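Long-range contact in AT27789p (Drosophila melanogaster, PDB 5UZN), which probably binds mRNA, as a Drosophila hnRNP F/H homologue (Glorund) whose third quasi-RNA recognition motif is the domain in this chain: residues 13-18 with 51-56. Numbering follows the deposited sequence.
Sequences IHMRGL and GTADAY
His14 donates from ND1 to Asp54 OD1 (3.0 Å), joining neighbouring strands at a non-hydrogen-bonded antiparallel pair. The acceptor lies almost in the imidazole plane, whereas ND1 meets OD1 on the syn side, 32° out of the carboxylate plane. With CG anti to the backbone N (chi1 -179°), the ring leans across the neighbouring strand, bringing CE1 to 3.9 Å from Thr52 CB. Its other nitrogen, NE2, accepts a weak bond from Arg16 NH1, and Thr52 CG2 lies over one face of that guanidinium, offset toward its rim.

On the opposite face of the sheet, Leu18 CD2 packs on Ala53 CB (3.8 Å), and Met15 SD sits 4.3 Å from the CB atoms of both Ala53 and Ala55, its side chain packed against Val27, Phe30 and Phe31 of helix 24-31. Paired backbone bonds link Ile13 with Ala55 and Met15 with Ala53; beyond the strand end, Leu18 N reaches Gly51 O (2.9 Å) from above the carbonyl plane.

Further out, Asn42 and Ser50 hold Thr52 OG1, while Arg40 forms a long, weak ion pair with Asp54 OD2. A leucine in place of His14 would probably leave Asp54 OD1 without its ring donor and remove the weak acceptor at Arg16 NH1. These are the two central strands of the quasi-RRM sheet: a hydrophobic face turned to the helices, and a polar one where the Asp54 carboxylate would favour a proton on ND1.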
# COMPACT_ATOMS: atom_id res chain seq x y z
N ILE A 13 0.17 6.10 1.98
CA ILE A 13 -0.42 5.85 0.67
C ILE A 13 -1.56 4.87 0.87
O ILE A 13 -1.34 3.73 1.30
CB ILE A 13 0.60 5.29 -0.32
CG1 ILE A 13 1.72 6.30 -0.59
CG2 ILE A 13 -0.08 4.90 -1.63
CD1 ILE A 13 2.69 5.77 -1.64
N HIS A 14 -2.79 5.32 0.60
CA HIS A 14 -3.97 4.47 0.67
C HIS A 14 -4.14 3.80 -0.67
O HIS A 14 -3.89 4.40 -1.72
CB HIS A 14 -5.21 5.30 1.04
CG HIS A 14 -6.46 4.48 1.14
ND1 HIS A 14 -6.60 3.46 2.07
CD2 HIS A 14 -7.60 4.49 0.41
CE1 HIS A 14 -7.78 2.89 1.91
NE2 HIS A 14 -8.41 3.49 0.91
N MET A 15 -4.50 2.51 -0.65
CA MET A 15 -4.50 1.69 -1.85
C MET A 15 -5.89 1.09 -2.04
O MET A 15 -6.47 0.59 -1.09
CB MET A 15 -3.44 0.57 -1.77
CG MET A 15 -2.07 1.02 -1.30
SD MET A 15 -0.93 -0.33 -0.93
CE MET A 15 -0.57 -0.89 -2.61
N ARG A 16 -6.41 1.16 -3.26
CA ARG A 16 -7.66 0.47 -3.57
C ARG A 16 -7.47 -0.50 -4.73
O ARG A 16 -6.55 -0.36 -5.54
CB ARG A 16 -8.77 1.48 -3.90
CG ARG A 16 -9.07 2.41 -2.74
CD ARG A 16 -10.18 3.38 -3.06
NE ARG A 16 -11.49 2.80 -2.83
CZ ARG A 16 -12.02 2.71 -1.62
NH1 ARG A 16 -11.35 3.17 -0.56
NH2 ARG A 16 -13.24 2.20 -1.47
N GLY A 17 -8.35 -1.50 -4.79
CA GLY A 17 -8.31 -2.46 -5.87
C GLY A 17 -7.44 -3.67 -5.64
O GLY A 17 -7.14 -4.38 -6.61
N LEU A 18 -7.01 -3.93 -4.41
CA LEU A 18 -6.17 -5.11 -4.18
C LEU A 18 -7.01 -6.36 -4.39
O LEU A 18 -8.20 -6.36 -4.06
CB LEU A 18 -5.62 -5.14 -2.74
CG LEU A 18 -4.36 -4.38 -2.37
CD1 LEU A 18 -4.61 -2.90 -2.47
CD2 LEU A 18 -3.93 -4.80 -0.95
N GLY A 51 -10.20 -5.45 0.08
CA GLY A 51 -9.67 -4.93 -1.17
C GLY A 51 -8.90 -3.62 -1.06
O GLY A 51 -8.56 -3.04 -2.10
N THR A 52 -8.64 -3.12 0.14
CA THR A 52 -7.87 -1.89 0.31
C THR A 52 -6.82 -2.09 1.39
O THR A 52 -6.83 -3.07 2.13
CB THR A 52 -8.75 -0.69 0.70
OG1 THR A 52 -9.17 -0.82 2.07
CG2 THR A 52 -9.96 -0.61 -0.20
N ALA A 53 -5.91 -1.12 1.47
CA ALA A 53 -4.78 -1.24 2.37
C ALA A 53 -4.17 0.13 2.55
O ALA A 53 -4.41 1.05 1.77
CB ALA A 53 -3.71 -2.19 1.80
N ASP A 54 -3.32 0.24 3.58
CA ASP A 54 -2.45 1.39 3.79
C ASP A 54 -1.00 0.97 3.82
O ASP A 54 -0.65 -0.06 4.41
CB ASP A 54 -2.75 2.10 5.11
CG ASP A 54 -4.02 2.89 5.06
OD1 ASP A 54 -4.35 3.43 3.98
OD2 ASP A 54 -4.71 2.96 6.11
N ALA A 55 -0.14 1.77 3.19
CA ALA A 55 1.31 1.60 3.25
C ALA A 55 1.88 2.85 3.89
O ALA A 55 1.56 3.97 3.46
CB ALA A 55 1.93 1.35 1.86
N TYR A 56 2.69 2.66 4.94
CA TYR A 56 3.25 3.72 5.78
C TYR A 56 4.74 3.82 5.53
O TYR A 56 5.48 2.87 5.82
CB TYR A 56 2.98 3.46 7.27
CG TYR A 56 1.51 3.45 7.62
CD1 TYR A 56 0.84 4.64 7.81
CD2 TYR A 56 0.79 2.26 7.77
CE1 TYR A 56 -0.50 4.68 8.11
CE2 TYR A 56 -0.58 2.29 8.08
CZ TYR A 56 -1.21 3.51 8.26
OH TYR A 56 -2.55 3.61 8.57
O HOH W 1 -10.37 -4.66 -4.60